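Local coordinates for protein cysteine protease (Xylella fastidiosa, PDB 3OIS) that probably cleaves peptide bonds as a member of the papain family of cysteine peptidases and binds uridine diphosphate, at residues S31-I36 with N255-N260; K113-V118 with G123-D128; Q189-L194 with R249-R254. All blocks are in the same frame, centred on the assembly; numbering follows the deposited sequence.

Interaction 1 of 3, residues S31-I36 with N255-N260; sequences SGYGYI and NSWGNN
The indole N-H of W257 is spent on the backbone carbonyl of G32, with NE1 2.7 Å from G32 O. The hydrogen bond bends to 150° at the hydrogen. Its donor lies in the plane of the G32 carbonyl, on one lone pair, whereas the oxygen is tilted from the indole plane. This oxygen sits near the rim of the bicycle, so that W257 CE2 is only 3.5 Å from G32 O. Further round the indole, the six-membered ring meets Y33: CE1 of the tyrosine comes 3.6 Å from W257 CZ2, and the same CE1 is 4.0 Å from W257 CH2. CZ2 lies near the plane of the phenol, at its edge, but the phenol reaches the indole at a slant, and the pair is no stack. W257 holds CG beside its own backbone N and anti to the carbonyl carbon (chi1 -66°), which sends the long indole out across the contact to G32 and Y33. One face of the indole has N255 ND2 3.0 Å above its plane, toward the rim, and the ring also stacks with H237. This is the Asn-Ser-Trp-Gly arrangement of papain-like peptidases, in which the tryptophan shields the asparagine and histidine of the active site; N255 and H237 are consistent with those roles here. S256 OG is hydrogen-bonded to Q72. The loop formed by residues 31-34, leading into the short strand 35-36, makes backbone hydrogen bonds from G32 to I75 and from Y33 to C78; its course beside the presumed active-site residues is reminiscent of a pro-segment. Outside the two segments, Y33 packs on V215 and E234.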
loop_
_atom_site.group_PDB
_atom_site.type_symbol
_atom_site.label_atom_id
_atom_site.label_comp_id
_atom_site.label_asym_id
_atom_site.label_seq_id
_atom_site.Cartn_x
_atom_site.Cartn_y
_atom_site.Cartn_z
ATOM N N SER A 31 -13.874 -4.008 0.607
ATOM C CA SER A 31 -14.113 -2.512 0.780
ATOM C C SER A 31 -13.211 -2.023 1.844
ATOM O O SER A 31 -13.260 -2.523 2.968
ATOM C CB SER A 31 -15.584 -2.231 1.213
ATOM O OG SER A 31 -16.331 -2.030 0.055
ATOM N N GLY A 32 -12.337 -1.044 1.540
ATOM C CA GLY A 32 -11.412 -0.573 2.550
ATOM C C GLY A 32 -10.096 -1.333 2.718
ATOM O O GLY A 32 -9.170 -0.895 3.409
ATOM N N TYR A 33 -10.027 -2.529 2.084
ATOM C CA TYR A 33 -8.853 -3.421 2.130
ATOM C C TYR A 33 -8.353 -3.649 0.697
ATOM O O TYR A 33 -8.175 -2.671 -0.037
ATOM C CB TYR A 33 -9.208 -4.749 2.796
ATOM C CG TYR A 33 -9.687 -4.606 4.196
ATOM C CD1 TYR A 33 -9.036 -3.729 5.084
ATOM C CD2 TYR A 33 -10.707 -5.461 4.711
ATOM C CE1 TYR A 33 -9.482 -3.594 6.373
ATOM C CE2 TYR A 33 -11.146 -5.330 6.060
ATOM C CZ TYR A 33 -10.540 -4.409 6.857
ATOM O OH TYR A 33 -10.997 -4.297 8.189
ATOM N N GLY A 34 -8.037 -4.889 0.329
ATOM C CA GLY A 34 -7.640 -5.101 -1.050
ATOM C C GLY A 34 -6.324 -5.808 -1.334
ATOM O O GLY A 34 -5.888 -5.901 -2.500
ATOM N N TYR A 35 -5.610 -6.208 -0.301
ATOM C CA TYR A 35 -4.335 -6.873 -0.521
ATOM C C TYR A 35 -4.560 -8.395 -0.679
ATOM O O TYR A 35 -5.213 -9.007 0.133
ATOM C CB TYR A 35 -3.463 -6.618 0.733
ATOM C CG TYR A 35 -2.313 -7.585 0.965
ATOM C CD1 TYR A 35 -1.194 -7.672 0.087
ATOM C CD2 TYR A 35 -2.336 -8.436 2.072
ATOM C CE1 TYR A 35 -0.091 -8.573 0.353
ATOM C CE2 TYR A 35 -1.249 -9.339 2.322
ATOM C CZ TYR A 35 -0.157 -9.406 1.460
ATOM O OH TYR A 35 0.918 -10.290 1.788
ATOM N N ILE A 36 -3.971 -8.957 -1.732
ATOM C CA ILE A 36 -3.921 -10.426 -1.909
ATOM C C ILE A 36 -2.441 -10.772 -1.846
ATOM O O ILE A 36 -1.617 -10.045 -2.454
ATOM C CB ILE A 36 -4.371 -10.752 -3.351
ATOM C CG1 ILE A 36 -5.843 -10.296 -3.749
ATOM C CG2 ILE A 36 -4.227 -12.356 -3.522
ATOM C CD1 ILE A 36 -6.222 -10.389 -5.406
ATOM N N ASN A 255 -1.921 5.107 6.694
ATOM C CA ASN A 255 -3.121 4.328 6.255
ATOM C C ASN A 255 -3.832 5.129 5.121
ATOM O O ASN A 255 -3.358 6.249 4.775
ATOM C CB ASN A 255 -4.020 4.025 7.414
ATOM C CG ASN A 255 -4.843 2.738 7.209
ATOM O OD1 ASN A 255 -4.951 2.238 6.095
ATOM N ND2 ASN A 255 -5.387 2.200 8.293
ATOM N N SER A 256 -4.877 4.575 4.510
ATOM C CA SER A 256 -5.585 5.160 3.382
ATOM C C SER A 256 -7.070 5.193 3.726
ATOM O O SER A 256 -7.913 4.931 2.877
ATOM C CB SER A 256 -5.297 4.318 2.115
ATOM O OG SER A 256 -5.496 2.918 2.432
ATOM N N TRP A 257 -7.380 5.540 4.967
ATOM C CA TRP A 257 -8.795 5.572 5.458
ATOM C C TRP A 257 -9.144 7.004 5.858
ATOM O O TRP A 257 -10.107 7.229 6.637
ATOM C CB TRP A 257 -9.010 4.625 6.656
ATOM C CG TRP A 257 -8.841 3.157 6.253
ATOM C CD1 TRP A 257 -8.819 2.625 4.956
ATOM C CD2 TRP A 257 -8.512 2.069 7.140
ATOM N NE1 TRP A 257 -8.580 1.229 5.023
ATOM C CE2 TRP A 257 -8.379 0.897 6.349
ATOM C CE3 TRP A 257 -8.379 1.963 8.537
ATOM C CZ2 TRP A 257 -8.095 -0.355 6.934
ATOM C CZ3 TRP A 257 -8.115 0.732 9.111
ATOM C CH2 TRP A 257 -7.922 -0.410 8.306
ATOM N N GLY A 258 -8.503 7.975 5.222
ATOM C CA GLY A 258 -8.778 9.407 5.579
ATOM C C GLY A 258 -8.069 9.896 6.840
ATOM O O GLY A 258 -7.401 9.104 7.570
ATOM N N ASN A 259 -8.197 11.222 7.098
ATOM C CA ASN A 259 -7.452 11.812 8.230
ATOM C C ASN A 259 -8.225 11.938 9.552
ATOM O O ASN A 259 -7.695 12.563 10.538
ATOM C CB ASN A 259 -6.781 13.144 7.815
ATOM C CG ASN A 259 -7.778 14.293 7.623
ATOM O OD1 ASN A 259 -7.355 15.448 7.329
ATOM N ND2 ASN A 259 -9.055 14.043 7.819
ATOM N N ASN A 260 -9.424 11.324 9.606
ATOM C CA ASN A 260 -10.229 11.393 10.819
ATOM C C ASN A 260 -10.153 10.092 11.592
ATOM O O ASN A 260 -10.968 9.844 12.492
ATOM C CB ASN A 260 -11.690 11.736 10.470
ATOM C CG ASN A 260 -11.809 13.042 9.748
ATOM O OD1 ASN A 260 -12.505 13.133 8.715
ATOM N ND2 ASN A 260 -11.088 14.083 10.235
#

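Interaction 2 of 3, residues K113-V118 with G123-D128; sequences KIEGHV and GAMIRD. With UDP (uridine-5'-diphosphate), chain E.
D128 meets two neighbours at the end of helix 104-114 through its carboxylate. The CG2 methyl of I114 approaches D128 OD1 at 3.6 Å, and CD1 of the same isoleucine reaches D128 CB, 4.1 Å away. E115 presents its CB to the other oxygen, with D128 OD2 at 3.3 Å. A looser contact sets the CE methyl of M125 against the carboxylate of E115, 4.1 Å from E115 CD. The methionine chain is extended beyond CG (chi2 175°), which carries CE out to the glutamate. Electrostatically the carboxylates of E115 and D128 are like charges with planes 22° apart, and E115 OE1 is 4.8 Å from D128 OD2, so each would probably raise the proton affinity of the other. In the helical domain of the papain fold this contact closes the short connection between helix 104-114 and helix 126-135, which begins after M125 at the N-cap position; D128 N donates a backbone hydrogen bond to M125 O. A water donates to G123 O at 2.9 Å; its second approach, to E115 O, is too short to be relied on, so the bridge is doubtful. Towards the ligand, R127 turns its guanidinium to the ribose of UDP, NH2 3.5 Å from UDP O3'. D44 forms a salt bridge with R127 NH2, and D38 accepts from the R127 backbone N.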
loop_
_atom_site.group_PDB
_atom_site.type_symbol
_atom_site.label_atom_id
_atom_site.label_comp_id
_atom_site.label_asym_id
_atom_site.label_seq_id
_atom_site.Cartn_x
_atom_site.Cartn_y
_atom_site.Cartn_z
ATOM N N LYS A 113 -6.095 -6.118 -14.712
ATOM C CA LYS A 113 -5.766 -6.728 -16.046
ATOM C C LYS A 113 -4.814 -7.878 -15.888
ATOM O O LYS A 113 -4.762 -8.774 -16.767
ATOM C CB LYS A 113 -5.135 -5.681 -16.995
ATOM C CG LYS A 113 -6.131 -4.511 -17.314
ATOM C CD LYS A 113 -7.409 -4.915 -18.080
ATOM C CE LYS A 113 -7.121 -5.318 -19.522
ATOM N NZ LYS A 113 -8.375 -5.981 -20.139
ATOM N N ILE A 114 -4.001 -7.896 -14.834
ATOM C CA ILE A 114 -3.062 -8.971 -14.603
ATOM C C ILE A 114 -3.691 -10.138 -13.796
ATOM O O ILE A 114 -3.605 -11.335 -14.203
ATOM C CB ILE A 114 -1.785 -8.469 -13.792
ATOM C CG1 ILE A 114 -1.112 -7.404 -14.665
ATOM C CG2 ILE A 114 -0.852 -9.602 -13.628
ATOM C CD1 ILE A 114 -0.042 -6.551 -13.910
ATOM N N GLU A 115 -4.325 -9.755 -12.677
ATOM C CA GLU A 115 -4.923 -10.725 -11.765
ATOM C C GLU A 115 -6.201 -10.084 -11.175
ATOM O O GLU A 115 -6.161 -8.914 -10.747
ATOM C CB GLU A 115 -3.863 -10.993 -10.679
ATOM C CG GLU A 115 -4.375 -11.890 -9.517
ATOM C CD GLU A 115 -4.059 -13.361 -9.703
ATOM O OE1 GLU A 115 -3.052 -13.739 -10.362
ATOM O OE2 GLU A 115 -4.729 -14.197 -9.036
ATOM N N GLY A 116 -7.274 -10.839 -11.108
ATOM C CA GLY A 116 -8.604 -10.318 -10.727
ATOM C C GLY A 116 -9.293 -9.946 -12.040
ATOM O O GLY A 116 -9.050 -10.552 -13.115
ATOM N N HIS A 117 -10.172 -8.968 -11.946
ATOM C CA HIS A 117 -10.948 -8.564 -13.137
ATOM C C HIS A 117 -11.427 -7.122 -12.925
ATOM O O HIS A 117 -11.822 -6.751 -11.808
ATOM C CB HIS A 117 -12.135 -9.519 -13.447
ATOM C CG HIS A 117 -12.762 -9.258 -14.778
ATOM N ND1 HIS A 117 -12.534 -10.061 -15.883
ATOM C CD2 HIS A 117 -13.569 -8.258 -15.196
ATOM C CE1 HIS A 117 -13.196 -9.564 -16.920
ATOM N NE2 HIS A 117 -13.819 -8.468 -16.527
ATOM N N VAL A 118 -11.380 -6.320 -13.990
ATOM C CA VAL A 118 -11.681 -4.909 -13.865
ATOM C C VAL A 118 -13.142 -4.664 -13.534
ATOM O O VAL A 118 -13.503 -3.630 -12.998
ATOM C CB VAL A 118 -11.268 -4.140 -15.155
ATOM C CG1 VAL A 118 -9.769 -4.214 -15.316
ATOM C CG2 VAL A 118 -12.017 -4.647 -16.400
ATOM N N GLY A 123 -9.485 -6.611 -5.397
ATOM C CA GLY A 123 -8.189 -6.352 -4.724
ATOM C C GLY A 123 -7.045 -6.734 -5.711
ATOM O O GLY A 123 -7.319 -6.916 -6.925
ATOM N N ALA A 124 -5.815 -6.779 -5.218
ATOM C CA ALA A 124 -4.648 -6.954 -6.061
ATOM C C ALA A 124 -3.420 -7.362 -5.233
ATOM O O ALA A 124 -3.362 -7.129 -3.990
ATOM C CB ALA A 124 -4.376 -5.583 -6.838
ATOM N N MET A 125 -2.436 -7.952 -5.919
ATOM C CA MET A 125 -1.152 -8.243 -5.321
ATOM C C MET A 125 -0.296 -6.992 -5.496
ATOM O O MET A 125 -0.337 -6.325 -6.529
ATOM C CB MET A 125 -0.481 -9.422 -6.051
ATOM C CG MET A 125 -1.281 -10.717 -5.893
ATOM S SD MET A 125 -0.415 -11.968 -6.971
ATOM C CE MET A 125 -1.455 -13.389 -6.551
ATOM N N ILE A 126 0.434 -6.658 -4.444
ATOM C CA ILE A 126 1.457 -5.568 -4.521
ATOM C C ILE A 126 2.374 -5.704 -5.719
ATOM O O ILE A 126 2.605 -4.707 -6.475
ATOM C CB ILE A 126 2.268 -5.477 -3.222
ATOM C CG1 ILE A 126 1.233 -5.145 -2.120
ATOM C CG2 ILE A 126 3.332 -4.303 -3.386
ATOM C CD1 ILE A 126 1.868 -5.282 -0.764
ATOM N N ARG A 127 2.795 -6.940 -5.972
ATOM C CA ARG A 127 3.741 -7.141 -7.046
ATOM C C ARG A 127 3.137 -6.738 -8.398
ATOM O O ARG A 127 3.861 -6.328 -9.341
ATOM C CB ARG A 127 4.271 -8.569 -7.084
ATOM C CG ARG A 127 3.211 -9.639 -7.629
ATOM C CD ARG A 127 3.784 -11.109 -7.706
ATOM N NE ARG A 127 4.948 -10.942 -8.488
ATOM C CZ ARG A 127 6.210 -11.158 -8.086
ATOM N NH1 ARG A 127 6.526 -11.876 -6.971
ATOM N NH2 ARG A 127 7.180 -10.720 -8.900
ATOM N N ASP A 128 1.821 -6.836 -8.526
ATOM C CA ASP A 128 1.168 -6.475 -9.778
ATOM C C ASP A 128 0.973 -4.935 -9.899
ATOM O O ASP A 128 1.157 -4.371 -10.957
ATOM C CB ASP A 128 -0.218 -7.153 -9.869
ATOM C CG ASP A 128 -0.081 -8.641 -10.123
ATOM O OD1 ASP A 128 1.032 -9.067 -10.574
ATOM O OD2 ASP A 128 -1.073 -9.372 -9.898
HETATM N N1 UDP E . 12.187 -7.973 -11.216
HETATM C C2 UDP E . 12.357 -7.412 -9.981
HETATM N N3 UDP E . 12.705 -6.068 -9.914
HETATM C C4 UDP E . 12.866 -5.323 -11.038
HETATM C C5 UDP E . 12.736 -5.898 -12.315
HETATM C C6 UDP E . 12.278 -7.223 -12.360
HETATM O O2 UDP E . 12.209 -8.016 -8.966
HETATM O O4 UDP E . 13.273 -4.128 -10.871
HETATM C "C1'" UDP E . 11.937 -9.456 -11.229
HETATM C "C2'" UDP E . 10.543 -9.855 -10.795
HETATM O "O2'" UDP E . 10.689 -11.162 -10.245
HETATM C "C3'" UDP E . 9.901 -9.933 -12.124
HETATM C "C4'" UDP E . 10.996 -10.608 -12.980
HETATM O "O4'" UDP E . 12.225 -10.004 -12.523
HETATM O "O3'" UDP E . 8.789 -10.815 -11.997
HETATM C "C5'" UDP E . 10.722 -10.399 -14.466
HETATM O "O5'" UDP E . 10.781 -8.993 -14.703
HETATM P PA UDP E . 10.937 -8.354 -16.084
HETATM O O1A UDP E . 10.566 -6.922 -16.122
HETATM O O2A UDP E . 12.257 -8.690 -16.686
HETATM O O3A UDP E . 9.792 -9.217 -16.858
HETATM P PB UDP E . 9.027 -9.080 -18.275
HETATM O O1B UDP E . 9.161 -10.367 -18.950
HETATM O O2B UDP E . 7.686 -8.711 -17.900
HETATM O O3B UDP E . 9.589 -7.999 -19.147
HETATM O O HOH W 1 -5.493 -7.318 -9.076
#

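Interaction 3 of 3, residues Q189-L194 with R249-R254; sequences QDIDHL and RHFRIR
F251 pushes the far end of its ring against the start of helix 191-199, and L194 is what it overlaps most closely: F251 CE1 is 3.7 Å from L194 CB, and F251 CZ is 3.8 Å from the same carbon. The methylene meets the ring at a slant, neither over the face nor squarely at the edge. CZ has a further pair of neighbours one turn earlier in the helix. The I191 carbonyl oxygen stands at the ring edge, near its plane, 4.2 Å from F251 CZ, while the CG2 methyl of I191 is also 4.2 Å from F251 CZ. In I191 that methyl is the branch anti to the backbone N, and CG1 takes the place beside it (chi1 -76°). F251 has CG anti to its carbonyl carbon (chi1 -75°), which aims the ring off the strand at the helix. The contact is wholly apolar apart from the edge carbonyl, and it lays helix 191-199 against the antiparallel sheet of the second papain-fold domain. Strand 250-254 follows strand 233-245 in a hairpin whose bend carries a G1 beta bulge, with R249 and H250 both facing D245. Around the ring, Y271 and I274 of helix 271-274 close in, and C241 of the neighbouring strand lies against F251. D190 caps the helix start, its OD1 accepting weakly from D192 N and H193 N, while L194 N bonds to D190 O at 3.1 Å. Just before the cap, Q189 NE2 donates to the backbone oxygens of I274 and A280. Just before the strand, R249 NH1 makes a salt bridge with E272.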
loop_
_atom_site.group_PDB
_atom_site.type_symbol
_atom_site.label_atom_id
_atom_site.label_comp_id
_atom_site.label_asym_id
_atom_site.label_seq_id
_atom_site.Cartn_x
_atom_site.Cartn_y
_atom_site.Cartn_z
ATOM N N GLN A 189 12.014 -9.730 5.696
ATOM C CA GLN A 189 11.164 -9.463 6.857
ATOM C C GLN A 189 11.990 -9.695 8.123
ATOM O O GLN A 189 11.890 -10.743 8.839
ATOM C CB GLN A 189 9.917 -10.361 6.790
ATOM C CG GLN A 189 9.043 -10.224 7.973
ATOM C CD GLN A 189 7.711 -10.933 7.753
ATOM O OE1 GLN A 189 7.624 -11.860 6.932
ATOM N NE2 GLN A 189 6.675 -10.469 8.419
ATOM N N ASP A 190 12.761 -8.673 8.449
ATOM C CA ASP A 190 13.764 -8.750 9.488
ATOM C C ASP A 190 13.732 -7.333 9.970
ATOM O O ASP A 190 13.879 -6.456 9.161
ATOM C CB ASP A 190 15.127 -9.119 8.832
ATOM C CG ASP A 190 16.275 -8.969 9.765
ATOM O OD1 ASP A 190 16.467 -7.915 10.312
ATOM O OD2 ASP A 190 17.061 -9.917 9.981
ATOM N N ILE A 191 13.574 -7.117 11.279
ATOM C CA ILE A 191 13.357 -5.742 11.805
ATOM C C ILE A 191 14.528 -4.809 11.423
ATOM O O ILE A 191 14.328 -3.651 11.032
ATOM C CB ILE A 191 13.091 -5.766 13.302
ATOM C CG1 ILE A 191 11.674 -6.238 13.548
ATOM C CG2 ILE A 191 13.235 -4.398 13.948
ATOM C CD1 ILE A 191 11.568 -6.772 14.964
ATOM N N ASP A 192 15.749 -5.327 11.472
ATOM C CA ASP A 192 16.895 -4.450 11.182
ATOM C C ASP A 192 16.959 -4.079 9.693
ATOM O O ASP A 192 17.464 -3.009 9.307
ATOM C CB ASP A 192 18.183 -5.184 11.594
ATOM C CG ASP A 192 18.382 -5.242 13.099
ATOM O OD1 ASP A 192 17.717 -4.545 13.912
ATOM O OD2 ASP A 192 19.319 -5.964 13.457
ATOM N N HIS A 193 16.455 -4.943 8.838
ATOM C CA HIS A 193 16.403 -4.618 7.414
ATOM C C HIS A 193 15.317 -3.586 7.122
ATOM O O HIS A 193 15.556 -2.682 6.359
ATOM C CB HIS A 193 16.172 -5.837 6.574
ATOM C CG HIS A 193 17.387 -6.684 6.436
ATOM N ND1 HIS A 193 17.910 -7.033 5.211
ATOM C CD2 HIS A 193 18.210 -7.221 7.374
ATOM C CE1 HIS A 193 18.998 -7.757 5.393
ATOM N NE2 HIS A 193 19.198 -7.896 6.695
ATOM N N LEU A 194 14.153 -3.729 7.769
ATOM C CA LEU A 194 13.098 -2.717 7.654
ATOM C C LEU A 194 13.600 -1.390 8.225
ATOM O O LEU A 194 13.310 -0.334 7.670
ATOM C CB LEU A 194 11.805 -3.108 8.374
ATOM C CG LEU A 194 11.281 -4.510 7.958
ATOM C CD1 LEU A 194 9.960 -4.904 8.796
ATOM C CD2 LEU A 194 10.983 -4.498 6.473
ATOM N N ARG A 249 8.778 0.791 20.311
ATOM C CA ARG A 249 8.909 -0.459 19.515
ATOM C C ARG A 249 7.659 -0.612 18.616
ATOM O O ARG A 249 6.986 -1.648 18.596
ATOM C CB ARG A 249 9.138 -1.695 20.422
ATOM C CG ARG A 249 10.502 -1.638 21.223
ATOM C CD ARG A 249 10.595 -2.831 22.213
ATOM N NE ARG A 249 10.270 -4.075 21.487
ATOM C CZ ARG A 249 11.101 -4.762 20.694
ATOM N NH1 ARG A 249 10.636 -5.845 20.050
ATOM N NH2 ARG A 249 12.393 -4.409 20.561
ATOM N N HIS A 250 7.380 0.457 17.898
ATOM C CA HIS A 250 6.345 0.437 16.786
ATOM C C HIS A 250 6.922 1.054 15.515
ATOM O O HIS A 250 7.767 1.943 15.600
ATOM C CB HIS A 250 5.092 1.190 17.147
ATOM C CG HIS A 250 4.195 0.507 18.135
ATOM N ND1 HIS A 250 4.575 0.241 19.443
ATOM C CD2 HIS A 250 2.923 0.061 18.012
ATOM C CE1 HIS A 250 3.571 -0.356 20.069
ATOM N NE2 HIS A 250 2.547 -0.443 19.228
ATOM N N PHE A 251 6.473 0.574 14.357
ATOM C CA PHE A 251 6.671 1.185 13.041
ATOM C C PHE A 251 5.491 2.080 12.739
ATOM O O PHE A 251 4.333 1.809 13.151
ATOM C CB PHE A 251 6.792 0.103 11.919
ATOM C CG PHE A 251 8.118 -0.602 11.907
ATOM C CD1 PHE A 251 9.102 -0.216 11.023
ATOM C CD2 PHE A 251 8.339 -1.651 12.739
ATOM C CE1 PHE A 251 10.333 -0.835 10.938
ATOM C CE2 PHE A 251 9.627 -2.318 12.726
ATOM C CZ PHE A 251 10.616 -1.916 11.812
ATOM N N ARG A 252 5.784 3.204 12.077
ATOM C CA ARG A 252 4.722 4.182 11.745
ATOM C C ARG A 252 4.188 3.870 10.360
ATOM O O ARG A 252 4.958 3.725 9.391
ATOM C CB ARG A 252 5.367 5.578 11.682
ATOM C CG ARG A 252 4.375 6.733 11.515
ATOM C CD ARG A 252 3.570 6.790 12.773
ATOM N NE ARG A 252 2.838 8.073 12.796
ATOM C CZ ARG A 252 1.964 8.420 13.754
ATOM N NH1 ARG A 252 1.574 7.532 14.706
ATOM N NH2 ARG A 252 1.428 9.670 13.750
ATOM N N ILE A 253 2.864 3.729 10.279
ATOM C CA ILE A 253 2.222 3.386 8.983
ATOM C C ILE A 253 1.264 4.494 8.524
ATOM O O ILE A 253 0.493 5.013 9.299
ATOM C CB ILE A 253 1.605 1.949 9.022
ATOM C CG1 ILE A 253 0.599 1.841 10.084
ATOM C CG2 ILE A 253 2.700 0.839 9.279
ATOM C CD1 ILE A 253 -0.248 0.554 9.896
ATOM N N ARG A 254 1.339 4.837 7.238
ATOM C CA ARG A 254 0.386 5.727 6.546
ATOM C C ARG A 254 -0.740 4.880 6.106
ATOM O O ARG A 254 -0.587 3.992 5.265
ATOM C CB ARG A 254 1.145 6.284 5.357
ATOM C CG ARG A 254 0.303 7.270 4.510
ATOM C CD ARG A 254 1.085 7.672 3.234
ATOM N NE ARG A 254 0.193 8.244 2.276
ATOM C CZ ARG A 254 -0.212 9.542 2.229
ATOM N NH1 ARG A 254 0.258 10.446 3.119
ATOM N NH2 ARG A 254 -1.072 9.951 1.295
#

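Interactions 1 and 2 meet directly: G34 and I36 of the first pair with A124 of the second through backbone hydrogen bonds of the small parallel sheet 35-36 with 124-125, although their centres are 16 Å apart. Interaction 3 adjoins interaction 1 only along the chain, strand 250-254 running into the 255-260 loop, and lies on the opposite side of the chain's centre from interaction 2. The chemistry follows place. Interaction 3 is buried hydrocarbon between helix and sheet; interaction 1, partly buried, rests on one indole hydrogen bond and an oblique aromatic touch; interaction 2, buried on the 123-128 side but rimmed by exposed I114, mixes carboxylates, methyls and water beside the UDP pocket.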